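Pyridine nucleotide-disulphide oxidoreductase dimerisation region (Escherichia coli BL21, PDB 6KYY) is an FAD-dependent flavoprotein disulfide reductase, induced by hypochlorous acid, that is probably involved in resistance to reactive chlorine species and binds copper(II) in this crystal. Local coordinates at residues 18-27 against 89-99; 287-298 against 310-318. One frame throughout, in Å; residues are numbered along the deposited sequence.

Contact 1: residues 18-27 against 89-99. With FAD (flavin-adenine dinucleotide), chain N.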
loop_
_atom_site.group_PDB
_atom_site.type_symbol
_atom_site.label_atom_id
_atom_site.label_comp_id
_atom_site.label_asym_id
_atom_site.label_seq_id
_atom_site.Cartn_x
_atom_site.Cartn_y
_atom_site.Cartn_z
ATOM N N PHE B 18 -1.628 -11.314 -27.186
ATOM C CA PHE B 18 -1.552 -9.985 -26.593
ATOM C C PHE B 18 -1.152 -10.020 -25.122
ATOM O O PHE B 18 -1.597 -9.166 -24.344
ATOM C CB PHE B 18 -2.887 -9.258 -26.762
ATOM C CG PHE B 18 -2.748 -7.818 -27.171
ATOM C CD1 PHE B 18 -2.205 -6.885 -26.302
ATOM C CD2 PHE B 18 -3.162 -7.395 -28.423
ATOM C CE1 PHE B 18 -2.079 -5.560 -26.671
ATOM C CE2 PHE B 18 -3.036 -6.070 -28.802
ATOM C CZ PHE B 18 -2.494 -5.152 -27.924
ATOM N N GLY B 19 -0.317 -10.974 -24.722
ATOM C CA GLY B 19 0.077 -11.108 -23.336
ATOM C C GLY B 19 0.909 -9.936 -22.846
ATOM O O GLY B 19 1.229 -8.995 -23.574
ATOM N N LYS B 20 1.268 -10.007 -21.563
ATOM C CA LYS B 20 2.033 -8.928 -20.942
ATOM C C LYS B 20 3.392 -8.760 -21.611
ATOM O O LYS B 20 3.794 -7.643 -21.956
ATOM C CB LYS B 20 2.200 -9.198 -19.447
ATOM C CG LYS B 20 2.890 -8.074 -18.688
ATOM C CD LYS B 20 2.236 -6.733 -18.981
ATOM C CE LYS B 20 2.773 -5.644 -18.071
ATOM N NZ LYS B 20 1.676 -4.801 -17.516
ATOM N N ALA B 21 4.114 -9.864 -21.805
ATOM C CA ALA B 21 5.449 -9.785 -22.389
ATOM C C ALA B 21 5.394 -9.349 -23.847
ATOM O O ALA B 21 6.151 -8.469 -24.271
ATOM C CB ALA B 21 6.156 -11.134 -22.260
ATOM N N GLY B 22 4.499 -9.956 -24.630
ATOM C CA GLY B 22 4.478 -9.689 -26.059
ATOM C C GLY B 22 4.006 -8.289 -26.399
ATOM O O GLY B 22 4.598 -7.616 -27.247
ATOM N N LYS B 23 2.935 -7.830 -25.749
ATOM C CA LYS B 23 2.475 -6.467 -25.983
ATOM C C LYS B 23 3.503 -5.437 -25.536
ATOM O O LYS B 23 3.496 -4.315 -26.047
ATOM C CB LYS B 23 1.136 -6.228 -25.282
ATOM C CG LYS B 23 1.231 -5.777 -23.834
ATOM C CD LYS B 23 -0.130 -5.867 -23.162
ATOM C CE LYS B 23 -0.091 -5.358 -21.733
ATOM N NZ LYS B 23 -1.464 -5.152 -21.197
ATOM N N THR B 24 4.390 -5.793 -24.605
ATOM C CA THR B 24 5.467 -4.886 -24.225
ATOM C C THR B 24 6.630 -4.969 -25.205
ATOM O O THR B 24 7.248 -3.949 -25.529
ATOM C CB THR B 24 5.947 -5.198 -22.807
ATOM O OG1 THR B 24 4.816 -5.391 -21.949
ATOM C CG2 THR B 24 6.798 -4.057 -22.269
ATOM N N LEU B 25 6.940 -6.176 -25.683
ATOM C CA LEU B 25 7.999 -6.332 -26.675
ATOM C C LEU B 25 7.623 -5.663 -27.990
ATOM O O LEU B 25 8.476 -5.063 -28.653
ATOM C CB LEU B 25 8.296 -7.815 -26.891
ATOM C CG LEU B 25 9.523 -8.141 -27.741
ATOM C CD1 LEU B 25 10.765 -7.512 -27.138
ATOM C CD2 LEU B 25 9.691 -9.646 -27.881
ATOM N N ALA B 26 6.348 -5.754 -28.379
ATOM C CA ALA B 26 5.908 -5.152 -29.634
ATOM C C ALA B 26 6.122 -3.644 -29.633
ATOM O O ALA B 26 6.547 -3.072 -30.643
ATOM C CB ALA B 26 4.437 -5.482 -29.886
ATOM N N VAL B 27 5.839 -2.983 -28.509
ATOM C CA VAL B 27 6.025 -1.536 -28.439
ATOM C C VAL B 27 7.507 -1.183 -28.421
ATOM O O VAL B 27 7.923 -0.171 -28.997
ATOM C CB VAL B 27 5.289 -0.955 -27.217
ATOM C CG1 VAL B 27 5.192 0.556 -27.330
ATOM C CG2 VAL B 27 3.901 -1.541 -27.116
ATOM N N ASN B 89 -5.286 -0.557 -24.512
ATOM C CA ASN B 89 -4.211 -1.492 -24.824
ATOM C C ASN B 89 -4.166 -1.827 -26.308
ATOM O O ASN B 89 -3.084 -2.087 -26.848
ATOM C CB ASN B 89 -4.365 -2.770 -24.005
ATOM C CG ASN B 89 -3.466 -2.792 -22.790
ATOM O OD1 ASN B 89 -2.260 -3.013 -22.899
ATOM N ND2 ASN B 89 -4.047 -2.552 -21.623
ATOM N N PHE B 90 -5.317 -1.835 -26.980
ATOM C CA PHE B 90 -5.319 -2.076 -28.419
ATOM C C PHE B 90 -4.738 -0.887 -29.170
ATOM O O PHE B 90 -3.909 -1.053 -30.072
ATOM C CB PHE B 90 -6.735 -2.374 -28.912
ATOM C CG PHE B 90 -6.871 -2.330 -30.409
ATOM C CD1 PHE B 90 -6.356 -3.348 -31.193
ATOM C CD2 PHE B 90 -7.499 -1.263 -31.034
ATOM C CE1 PHE B 90 -6.472 -3.311 -32.570
ATOM C CE2 PHE B 90 -7.615 -1.219 -32.411
ATOM C CZ PHE B 90 -7.101 -2.245 -33.180
ATOM N N HIS B 91 -5.163 0.326 -28.808
ATOM C CA HIS B 91 -4.738 1.509 -29.549
ATOM C C HIS B 91 -3.274 1.842 -29.303
ATOM O O HIS B 91 -2.601 2.355 -30.203
ATOM C CB HIS B 91 -5.626 2.700 -29.188
ATOM C CG HIS B 91 -6.823 2.849 -30.074
ATOM N ND1 HIS B 91 -6.772 3.487 -31.295
ATOM C CD2 HIS B 91 -8.104 2.439 -29.918
ATOM C CE1 HIS B 91 -7.970 3.465 -31.852
ATOM N NE2 HIS B 91 -8.797 2.834 -31.036
ATOM N N ASN B 92 -2.756 1.553 -28.105
ATOM C CA ASN B 92 -1.349 1.829 -27.829
ATOM C C ASN B 92 -0.420 1.000 -28.707
ATOM O O ASN B 92 0.762 1.339 -28.833
ATOM C CB ASN B 92 -1.042 1.582 -26.352
ATOM C CG ASN B 92 -0.891 2.870 -25.567
ATOM O OD1 ASN B 92 -1.146 3.959 -26.084
ATOM N ND2 ASN B 92 -0.473 2.755 -24.312
ATOM N N LEU B 93 -0.927 -0.073 -29.314
ATOM C CA LEU B 93 -0.188 -0.858 -30.293
ATOM C C LEU B 93 -0.579 -0.511 -31.724
ATOM O O LEU B 93 0.291 -0.332 -32.580
ATOM C CB LEU B 93 -0.413 -2.356 -30.046
ATOM C CG LEU B 93 0.630 -3.094 -29.208
ATOM C CD1 LEU B 93 0.377 -2.874 -27.727
ATOM C CD2 LEU B 93 0.627 -4.579 -29.544
ATOM N N ALA B 94 -1.881 -0.400 -31.994
ATOM C CA ALA B 94 -2.358 -0.192 -33.356
ATOM C C ALA B 94 -2.022 1.190 -33.900
ATOM O O ALA B 94 -2.104 1.397 -35.114
ATOM C CB ALA B 94 -3.870 -0.420 -33.421
ATOM N N ASP B 95 -1.650 2.138 -33.039
ATOM C CA ASP B 95 -1.325 3.480 -33.506
ATOM C C ASP B 95 0.118 3.609 -33.974
ATOM O O ASP B 95 0.439 4.569 -34.682
ATOM C CB ASP B 95 -1.601 4.507 -32.407
ATOM C CG ASP B 95 -3.071 4.600 -32.054
ATOM O OD1 ASP B 95 -3.907 4.132 -32.857
ATOM O OD2 ASP B 95 -3.392 5.133 -30.972
ATOM N N MET B 96 0.985 2.680 -33.599
ATOM C CA MET B 96 2.369 2.728 -34.056
ATOM C C MET B 96 2.456 2.210 -35.488
ATOM O O MET B 96 1.887 1.159 -35.794
ATOM C CB MET B 96 3.269 1.908 -33.138
ATOM C CG MET B 96 3.164 2.297 -31.672
ATOM S SD MET B 96 4.593 1.786 -30.698
ATOM C CE MET B 96 5.874 2.818 -31.407
ATOM N N PRO B 97 3.148 2.917 -36.385
ATOM C CA PRO B 97 3.161 2.492 -37.795
ATOM C C PRO B 97 3.814 1.139 -38.023
ATOM O O PRO B 97 3.418 0.422 -38.950
ATOM C CB PRO B 97 3.940 3.616 -38.494
ATOM C CG PRO B 97 3.897 4.777 -37.546
ATOM C CD PRO B 97 3.876 4.178 -36.176
ATOM N N ASN B 98 4.794 0.762 -37.205
ATOM C CA ASN B 98 5.535 -0.478 -37.398
ATOM C C ASN B 98 4.881 -1.682 -36.727
ATOM O O ASN B 98 5.496 -2.752 -36.678
ATOM C CB ASN B 98 6.969 -0.324 -36.883
ATOM C CG ASN B 98 7.534 1.061 -37.127
ATOM O OD1 ASN B 98 7.261 1.996 -36.376
ATOM N ND2 ASN B 98 8.334 1.198 -38.179
ATOM N N ILE B 99 3.662 -1.541 -36.211
ATOM C CA ILE B 99 2.953 -2.631 -35.549
ATOM C C ILE B 99 1.695 -2.949 -36.344
ATOM O O ILE B 99 0.936 -2.041 -36.706
ATOM C CB ILE B 99 2.598 -2.287 -34.090
ATOM C CG1 ILE B 99 3.841 -2.352 -33.209
ATOM C CG2 ILE B 99 1.548 -3.248 -33.553
ATOM C CD1 ILE B 99 3.562 -2.085 -31.744
HETATM P PA FAD N . -1.707 -13.801 -21.551
HETATM O O1A FAD N . -2.369 -15.021 -21.030
HETATM O O2A FAD N . -1.925 -12.523 -20.733
HETATM O O5B FAD N . -2.125 -13.542 -23.042
HETATM C C5B FAD N . -2.676 -14.597 -23.858
HETATM C C4B FAD N . -3.248 -13.986 -25.113
HETATM O O4B FAD N . -2.869 -14.778 -26.262
HETATM C C3B FAD N . -4.773 -13.870 -25.144
HETATM O O3B FAD N . -5.168 -12.593 -25.628
HETATM C C2B FAD N . -5.190 -15.000 -26.091
HETATM O O2B FAD N . -6.394 -14.690 -26.785
HETATM C C1B FAD N . -4.008 -15.028 -27.054
HETATM N N9A FAD N . -3.824 -16.300 -27.747
HETATM C C8A FAD N . -3.828 -17.554 -27.195
HETATM N N7A FAD N . -3.638 -18.521 -28.062
HETATM C C5A FAD N . -3.502 -17.856 -29.270
HETATM C C6A FAD N . -3.279 -18.309 -30.585
HETATM N N6A FAD N . -3.148 -19.597 -30.915
HETATM N N1A FAD N . -3.191 -17.380 -31.563
HETATM C C2A FAD N . -3.320 -16.091 -31.240
HETATM N N3A FAD N . -3.533 -15.547 -30.040
HETATM C C4A FAD N . -3.613 -16.486 -29.092
HETATM N N1 FAD N . -1.193 -12.588 -12.094
HETATM C C2 FAD N . -0.640 -11.748 -11.170
HETATM O O2 FAD N . 0.534 -11.368 -11.260
HETATM N N3 FAD N . -1.402 -11.303 -10.103
HETATM C C4 FAD N . -2.715 -11.642 -9.844
HETATM O O4 FAD N . -3.291 -11.172 -8.865
HETATM C C4X FAD N . -3.293 -12.539 -10.830
HETATM N N5 FAD N . -4.538 -12.885 -10.685
HETATM C C5X FAD N . -5.090 -13.736 -11.628
HETATM C C6 FAD N . -6.418 -14.131 -11.477
HETATM C C7 FAD N . -7.020 -14.983 -12.397
HETATM C C7M FAD N . -8.457 -15.389 -12.201
HETATM C C8 FAD N . -6.280 -15.454 -13.493
HETATM C C8M FAD N . -6.901 -16.377 -14.506
HETATM C C9 FAD N . -4.953 -15.063 -13.647
HETATM C C9A FAD N . -4.356 -14.209 -12.727
HETATM N N10 FAD N . -3.018 -13.788 -12.857
HETATM C C10 FAD N . -2.452 -12.954 -11.924
HETATM C "C1'" FAD N . -2.190 -14.255 -13.978
HETATM C "C2'" FAD N . -2.196 -13.305 -15.172
HETATM O "O2'" FAD N . -3.508 -13.217 -15.728
HETATM C "C3'" FAD N . -1.235 -13.834 -16.237
HETATM O "O3'" FAD N . -0.167 -14.523 -15.597
HETATM C "C4'" FAD N . -0.651 -12.755 -17.151
HETATM O "O4'" FAD N . -1.683 -12.232 -17.989
HETATM C "C5'" FAD N . 0.504 -13.262 -17.989
HETATM O "O5'" FAD N . -0.016 -13.874 -19.187
HETATM P P FAD N . 0.885 -14.063 -20.465
HETATM O O1P FAD N . 1.812 -12.853 -20.624
HETATM O O2P FAD N . 1.580 -15.368 -20.422
HETATM O O3P FAD N . -0.145 -14.039 -21.671
#

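Contact 2: residues 287-298 against 310-318. With FAD (flavin-adenine dinucleotide), chain N.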
loop_
_atom_site.group_PDB
_atom_site.type_symbol
_atom_site.label_atom_id
_atom_site.label_comp_id
_atom_site.label_asym_id
_atom_site.label_seq_id
_atom_site.Cartn_x
_atom_site.Cartn_y
_atom_site.Cartn_z
ATOM N N LEU B 287 14.766 -17.872 -22.264
ATOM C CA LEU B 287 13.463 -18.085 -22.894
ATOM C C LEU B 287 13.615 -18.500 -24.355
ATOM O O LEU B 287 12.883 -18.036 -25.233
ATOM C CB LEU B 287 12.582 -16.846 -22.757
ATOM C CG LEU B 287 12.433 -16.397 -21.305
ATOM C CD1 LEU B 287 12.219 -14.903 -21.234
ATOM C CD2 LEU B 287 11.297 -17.145 -20.625
ATOM N N HIS B 288 14.577 -19.380 -24.614
ATOM C CA HIS B 288 14.834 -19.909 -25.945
ATOM C C HIS B 288 14.188 -21.283 -26.065
ATOM O O HIS B 288 14.522 -22.197 -25.303
ATOM C CB HIS B 288 16.336 -20.009 -26.213
ATOM C CG HIS B 288 16.950 -18.741 -26.716
ATOM N ND1 HIS B 288 16.679 -18.225 -27.966
ATOM C CD2 HIS B 288 17.832 -17.889 -26.142
ATOM C CE1 HIS B 288 17.363 -17.109 -28.137
ATOM N NE2 HIS B 288 18.071 -16.882 -27.045
ATOM N N THR B 289 13.270 -21.427 -27.015
ATOM C CA THR B 289 12.698 -22.734 -27.287
ATOM C C THR B 289 13.694 -23.583 -28.079
ATOM O O THR B 289 14.753 -23.113 -28.503
ATOM C CB THR B 289 11.372 -22.593 -28.036
ATOM O OG1 THR B 289 10.545 -23.731 -27.764
ATOM C CG2 THR B 289 11.604 -22.493 -29.530
ATOM N N THR B 290 13.347 -24.858 -28.272
ATOM C CA THR B 290 14.249 -25.777 -28.958
ATOM C C THR B 290 14.474 -25.403 -30.419
ATOM O O THR B 290 15.445 -25.873 -31.020
ATOM C CB THR B 290 13.718 -27.209 -28.866
ATOM O OG1 THR B 290 12.333 -27.233 -29.236
ATOM C CG2 THR B 290 13.869 -27.740 -27.447
ATOM N N ALA B 291 13.608 -24.578 -30.998
ATOM C CA ALA B 291 13.773 -24.093 -32.361
ATOM C C ALA B 291 14.450 -22.729 -32.346
ATOM O O ALA B 291 14.143 -21.882 -31.502
ATOM C CB ALA B 291 12.423 -23.999 -33.075
ATOM N N ASP B 292 15.373 -22.520 -33.282
ATOM C CA ASP B 292 16.109 -21.266 -33.322
ATOM C C ASP B 292 15.224 -20.133 -33.830
ATOM O O ASP B 292 14.341 -20.330 -34.671
ATOM C CB ASP B 292 17.358 -21.393 -34.198
ATOM C CG ASP B 292 17.147 -22.296 -35.395
ATOM O OD1 ASP B 292 16.006 -22.760 -35.603
ATOM O OD2 ASP B 292 18.128 -22.543 -36.127
ATOM N N ASN B 293 15.470 -18.936 -33.294
ATOM C CA ASN B 293 14.720 -17.718 -33.599
ATOM C C ASN B 293 13.263 -17.798 -33.156
ATOM O O ASN B 293 12.422 -17.031 -33.639
ATOM C CB ASN B 293 14.800 -17.365 -35.089
ATOM C CG ASN B 293 16.206 -17.010 -35.527
ATOM O OD1 ASN B 293 16.753 -15.983 -35.124
ATOM N ND2 ASN B 293 16.800 -17.860 -36.356
ATOM N N ILE B 294 12.942 -18.704 -32.235
ATOM C CA ILE B 294 11.610 -18.800 -31.648
ATOM C C ILE B 294 11.752 -18.668 -30.138
ATOM O O ILE B 294 12.494 -19.432 -29.508
ATOM C CB ILE B 294 10.905 -20.114 -32.017
ATOM C CG1 ILE B 294 10.546 -20.138 -33.507
ATOM C CG2 ILE B 294 9.673 -20.319 -31.137
ATOM C CD1 ILE B 294 9.354 -19.284 -33.873
ATOM N N TRP B 295 11.048 -17.699 -29.562
ATOM C CA TRP B 295 11.034 -17.473 -28.126
ATOM C C TRP B 295 9.674 -17.843 -27.552
ATOM O O TRP B 295 8.671 -17.925 -28.267
ATOM C CB TRP B 295 11.346 -16.009 -27.790
ATOM C CG TRP B 295 12.780 -15.612 -27.951
ATOM C CD1 TRP B 295 13.694 -15.426 -26.956
ATOM C CD2 TRP B 295 13.461 -15.326 -29.179
ATOM N NE1 TRP B 295 14.904 -15.053 -27.487
ATOM C CE2 TRP B 295 14.787 -14.984 -28.850
ATOM C CE3 TRP B 295 13.079 -15.331 -30.524
ATOM C CZ2 TRP B 295 15.734 -14.651 -29.818
ATOM C CZ3 TRP B 295 14.019 -14.998 -31.481
ATOM C CH2 TRP B 295 15.331 -14.664 -31.125
ATOM N N ALA B 296 9.649 -18.056 -26.240
ATOM C CA ALA B 296 8.411 -18.266 -25.502
ATOM C C ALA B 296 8.447 -17.413 -24.245
ATOM O O ALA B 296 9.461 -17.381 -23.541
ATOM C CB ALA B 296 8.211 -19.739 -25.145
ATOM N N MET B 297 7.345 -16.720 -23.971
ATOM C CA MET B 297 7.253 -15.833 -22.824
ATOM C C MET B 297 5.918 -16.044 -22.126
ATOM O O MET B 297 4.903 -16.325 -22.766
ATOM C CB MET B 297 7.391 -14.361 -23.235
ATOM C CG MET B 297 8.778 -13.960 -23.707
ATOM S SD MET B 297 8.746 -12.436 -24.669
ATOM C CE MET B 297 7.444 -12.806 -25.839
ATOM N N GLY B 298 5.932 -15.906 -20.807
ATOM C CA GLY B 298 4.710 -15.952 -20.031
ATOM C C GLY B 298 4.334 -17.351 -19.583
ATOM O O GLY B 298 5.145 -18.281 -19.542
ATOM N N SER B 310 5.911 -12.708 -16.411
ATOM C CA SER B 310 5.851 -12.475 -17.849
ATOM C C SER B 310 6.505 -11.148 -18.213
ATOM O O SER B 310 7.153 -11.033 -19.261
ATOM C CB SER B 310 4.397 -12.508 -18.324
ATOM O OG SER B 310 4.319 -12.648 -19.732
ATOM N N LEU B 311 6.355 -10.135 -17.355
ATOM C CA LEU B 311 7.019 -8.858 -17.597
ATOM C C LEU B 311 8.533 -9.005 -17.528
ATOM O O LEU B 311 9.256 -8.432 -18.352
ATOM C CB LEU B 311 6.538 -7.810 -16.594
ATOM C CG LEU B 311 7.017 -6.383 -16.871
ATOM C CD1 LEU B 311 6.457 -5.876 -18.191
ATOM C CD2 LEU B 311 6.649 -5.443 -15.731
ATOM N N ASP B 312 9.031 -9.765 -16.550
ATOM C CA ASP B 312 10.463 -10.031 -16.486
ATOM C C ASP B 312 10.929 -10.837 -17.689
ATOM O O ASP B 312 12.085 -10.712 -18.108
ATOM C CB ASP B 312 10.811 -10.765 -15.192
ATOM C CG ASP B 312 12.302 -10.802 -14.931
ATOM O OD1 ASP B 312 12.915 -9.718 -14.849
ATOM O OD2 ASP B 312 12.859 -11.914 -14.811
ATOM N N ASP B 313 10.048 -11.667 -18.254
ATOM C CA ASP B 313 10.388 -12.390 -19.474
ATOM C C ASP B 313 10.665 -11.426 -20.621
ATOM O O ASP B 313 11.610 -11.624 -21.394
ATOM C CB ASP B 313 9.264 -13.355 -19.844
ATOM C CG ASP B 313 9.243 -14.589 -18.968
ATOM O OD1 ASP B 313 8.176 -15.230 -18.870
ATOM O OD2 ASP B 313 10.292 -14.918 -18.375
ATOM N N TYR B 314 9.849 -10.375 -20.745
ATOM C CA TYR B 314 10.130 -9.334 -21.728
ATOM C C TYR B 314 11.497 -8.710 -21.484
ATOM O O TYR B 314 12.222 -8.394 -22.434
ATOM C CB TYR B 314 9.037 -8.264 -21.687
ATOM C CG TYR B 314 9.522 -6.878 -22.060
ATOM C CD1 TYR B 314 9.619 -6.490 -23.389
ATOM C CD2 TYR B 314 9.883 -5.958 -21.081
ATOM C CE1 TYR B 314 10.064 -5.227 -23.734
ATOM C CE2 TYR B 314 10.330 -4.696 -21.417
ATOM C CZ TYR B 314 10.417 -4.335 -22.745
ATOM O OH TYR B 314 10.860 -3.076 -23.083
ATOM N N ARG B 315 11.864 -8.526 -20.213
ATOM C CA ARG B 315 13.160 -7.938 -19.894
ATOM C C ARG B 315 14.301 -8.838 -20.350
ATOM O O ARG B 315 15.334 -8.349 -20.821
ATOM C CB ARG B 315 13.256 -7.666 -18.394
ATOM C CG ARG B 315 12.264 -6.632 -17.889
ATOM C CD ARG B 315 12.820 -5.862 -16.703
ATOM N NE ARG B 315 11.758 -5.245 -15.914
ATOM C CZ ARG B 315 11.384 -5.661 -14.710
ATOM N NH1 ARG B 315 11.986 -6.703 -14.149
ATOM N NH2 ARG B 315 10.406 -5.039 -14.066
ATOM N N ILE B 316 14.133 -10.156 -20.220
ATOM C CA ILE B 316 15.157 -11.085 -20.691
ATOM C C ILE B 316 15.361 -10.930 -22.193
ATOM O O ILE B 316 16.485 -10.731 -22.668
ATOM C CB ILE B 316 14.785 -12.536 -20.331
ATOM C CG1 ILE B 316 14.451 -12.666 -18.843
ATOM C CG2 ILE B 316 15.910 -13.485 -20.716
ATOM C CD1 ILE B 316 15.530 -12.164 -17.928
ATOM N N VAL B 317 14.272 -11.009 -22.961
ATOM C CA VAL B 317 14.396 -10.988 -24.415
ATOM C C VAL B 317 14.756 -9.595 -24.918
ATOM O O VAL B 317 15.443 -9.459 -25.937
ATOM C CB VAL B 317 13.108 -11.521 -25.074
ATOM C CG1 VAL B 317 12.726 -12.866 -24.476
ATOM C CG2 VAL B 317 11.966 -10.527 -24.931
ATOM N N ARG B 318 14.316 -8.540 -24.224
ATOM C CA ARG B 318 14.711 -7.194 -24.626
ATOM C C ARG B 318 16.196 -6.961 -24.389
ATOM O O ARG B 318 16.825 -6.180 -25.112
ATOM C CB ARG B 318 13.883 -6.147 -23.880
ATOM C CG ARG B 318 14.031 -4.732 -24.418
ATOM C CD ARG B 318 14.879 -3.870 -23.492
ATOM N NE ARG B 318 15.423 -2.696 -24.173
ATOM C CZ ARG B 318 16.712 -2.369 -24.183
ATOM N NH1 ARG B 318 17.119 -1.284 -24.828
ATOM N NH2 ARG B 318 17.596 -3.128 -23.549
HETATM P PA FAD N . -1.707 -13.801 -21.551
HETATM O O1A FAD N . -2.369 -15.021 -21.030
HETATM O O2A FAD N . -1.925 -12.523 -20.733
HETATM O O5B FAD N . -2.125 -13.542 -23.042
HETATM C C5B FAD N . -2.676 -14.597 -23.858
HETATM C C4B FAD N . -3.248 -13.986 -25.113
HETATM O O4B FAD N . -2.869 -14.778 -26.262
HETATM C C3B FAD N . -4.773 -13.870 -25.144
HETATM O O3B FAD N . -5.168 -12.593 -25.628
HETATM C C2B FAD N . -5.190 -15.000 -26.091
HETATM O O2B FAD N . -6.394 -14.690 -26.785
HETATM C C1B FAD N . -4.008 -15.028 -27.054
HETATM N N9A FAD N . -3.824 -16.300 -27.747
HETATM C C8A FAD N . -3.828 -17.554 -27.195
HETATM N N7A FAD N . -3.638 -18.521 -28.062
HETATM C C5A FAD N . -3.502 -17.856 -29.270
HETATM C C6A FAD N . -3.279 -18.309 -30.585
HETATM N N6A FAD N . -3.148 -19.597 -30.915
HETATM N N1A FAD N . -3.191 -17.380 -31.563
HETATM C C2A FAD N . -3.320 -16.091 -31.240
HETATM N N3A FAD N . -3.533 -15.547 -30.040
HETATM C C4A FAD N . -3.613 -16.486 -29.092
HETATM N N1 FAD N . -1.193 -12.588 -12.094
HETATM C C2 FAD N . -0.640 -11.748 -11.170
HETATM O O2 FAD N . 0.534 -11.368 -11.260
HETATM N N3 FAD N . -1.402 -11.303 -10.103
HETATM C C4 FAD N . -2.715 -11.642 -9.844
HETATM O O4 FAD N . -3.291 -11.172 -8.865
HETATM C C4X FAD N . -3.293 -12.539 -10.830
HETATM N N5 FAD N . -4.538 -12.885 -10.685
HETATM C C5X FAD N . -5.090 -13.736 -11.628
HETATM C C6 FAD N . -6.418 -14.131 -11.477
HETATM C C7 FAD N . -7.020 -14.983 -12.397
HETATM C C7M FAD N . -8.457 -15.389 -12.201
HETATM C C8 FAD N . -6.280 -15.454 -13.493
HETATM C C8M FAD N . -6.901 -16.377 -14.506
HETATM C C9 FAD N . -4.953 -15.063 -13.647
HETATM C C9A FAD N . -4.356 -14.209 -12.727
HETATM N N10 FAD N . -3.018 -13.788 -12.857
HETATM C C10 FAD N . -2.452 -12.954 -11.924
HETATM C "C1'" FAD N . -2.190 -14.255 -13.978
HETATM C "C2'" FAD N . -2.196 -13.305 -15.172
HETATM O "O2'" FAD N . -3.508 -13.217 -15.728
HETATM C "C3'" FAD N . -1.235 -13.834 -16.237
HETATM O "O3'" FAD N . -0.167 -14.523 -15.597
HETATM C "C4'" FAD N . -0.651 -12.755 -17.151
HETATM O "O4'" FAD N . -1.683 -12.232 -17.989
HETATM C "C5'" FAD N . 0.504 -13.262 -17.989
HETATM O "O5'" FAD N . -0.016 -13.874 -19.187
HETATM P P FAD N . 0.885 -14.063 -20.465
HETATM O O1P FAD N . 1.812 -12.853 -20.624
HETATM O O2P FAD N . 1.580 -15.368 -20.422
HETATM O O3P FAD N . -0.145 -14.039 -21.671
#

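Contact 1: residues 18-27 against 89-99
Phe18 and Leu93 reach for each other from opposite directions, and their meeting is the apolar centre of this contact. The ring of Phe18 advances with CZ in front, and CD2 of Leu93 lies 3.6 Å from that atom; CD1, the other branch, rests beside CZ and CE1, so both branches lie obliquely against the ring's end, on one side of its plane. CZ also lies near the backbone O of Asn89, placing the ring end beside helix 71-94. Past the leucine, Ala26 adds its CB to the CD2 branch, while Val27, crossing Leu93 at about a right angle, sets CG2 3.8 Å from CD1. The other methyl of Val27, CG1, lies anti to its backbone N (chi1 -166°) and packs 3.6 Å from SD of Met96. Ile99, the last residue of the type I beta turn that starts at Met96, lays CD1 against the carbonyl O and CB of Ala26.

The polar link is made by Lys23, whose chain runs extended beyond CG, with CD at the edge of the Phe18 ring and in its plane. NZ donates to OD1 of Asn89 at 2.8 Å, standing above the amide carbonyl plane with a C=O...N angle of 111°. The ammonium has a second partner in Gly47 O, while Asn89 ND2 is bonded to Leu85 O, which helps fix the amide's rotation.

Residues 18-27 hold Gly19 and Gly22, consistent with the glycine-rich turn of a Rossmann-type FAD-binding fold, and Lys20 N, in the first turn of the helix, bonds FAD O1P at 3.0 Å. The two helix segments run 33° from parallel with axes 10.2 Å apart, and Phe18, Ala26 and Leu93 also pack on Leu38 of strand 36-40, with Val101 of strand 99-103 touching Phe18 and Leu93.

Contact 2: residues 287-298 against 310-318
Val317 fills the apolar centre, where helix 307-321 packs against the end of strand 294-296 in the FAD-binding, Rossmann-type part of this pyridine nucleotide-disulfide oxidoreductase. Its two methyls divide the work. CG1 lies 3.7 Å from CD1 of Trp295, oblique to the indole, and 3.9 Å from CD1 of Leu287, while CG2, held between the backbone N and the carbonyl carbon, lies 3.8 Å from SD of Met297. The indole and the valine slide past each other in opposite directions, and the methionine crosses Val317 at a slant, its chi1 (-69°) and extended chi2 carrying the sulfur to the valine. Leu287 also presses CD1 on Ile316 CB at 3.6 Å.

Outward from this core stands Asp313, which Leu287 crosses at about a right angle, with both leucine methyls against OD2. That oxygen forms a salt bridge with Arg332, so a charged group is paired beside an apolar wall. Met297 runs past the aspartate in the opposite direction, its CG near CB.

The polar edge reaches the cofactor. Asp313 OD1 accepts the backbone N-H of Gly298 at 3.0 Å and 160°, on the anti side of the carboxylate and 25° out of its plane, which fixes the strand exit where Gly298 CA passes close to FAD O2P. One turn earlier, Ser310 OG sits 3.3 Å from Gly298 CA and donates to FAD O1P at 2.7 Å.

Following the chain from the N terminus, contact 1 comes first: residues 18-27 are rejoined by 89-99 after a largely helical excursion of 61 residues. Contact 2 opens only much later and closes a short loop of 11 residues between 287-298 and 310-318. The two are therefore in series, neither nesting nor crossing. In space, with centres about 16 Å apart, they meet on helix 20-31: contact 1 binds it to the end of helix 71-94, and helix 307-321 packs beside it through Tyr314 on Thr24 and Leu25. Ala21 touches both Ser310 and Met297, and both contacts reach the same phosphate oxygen of the FAD diphosphate.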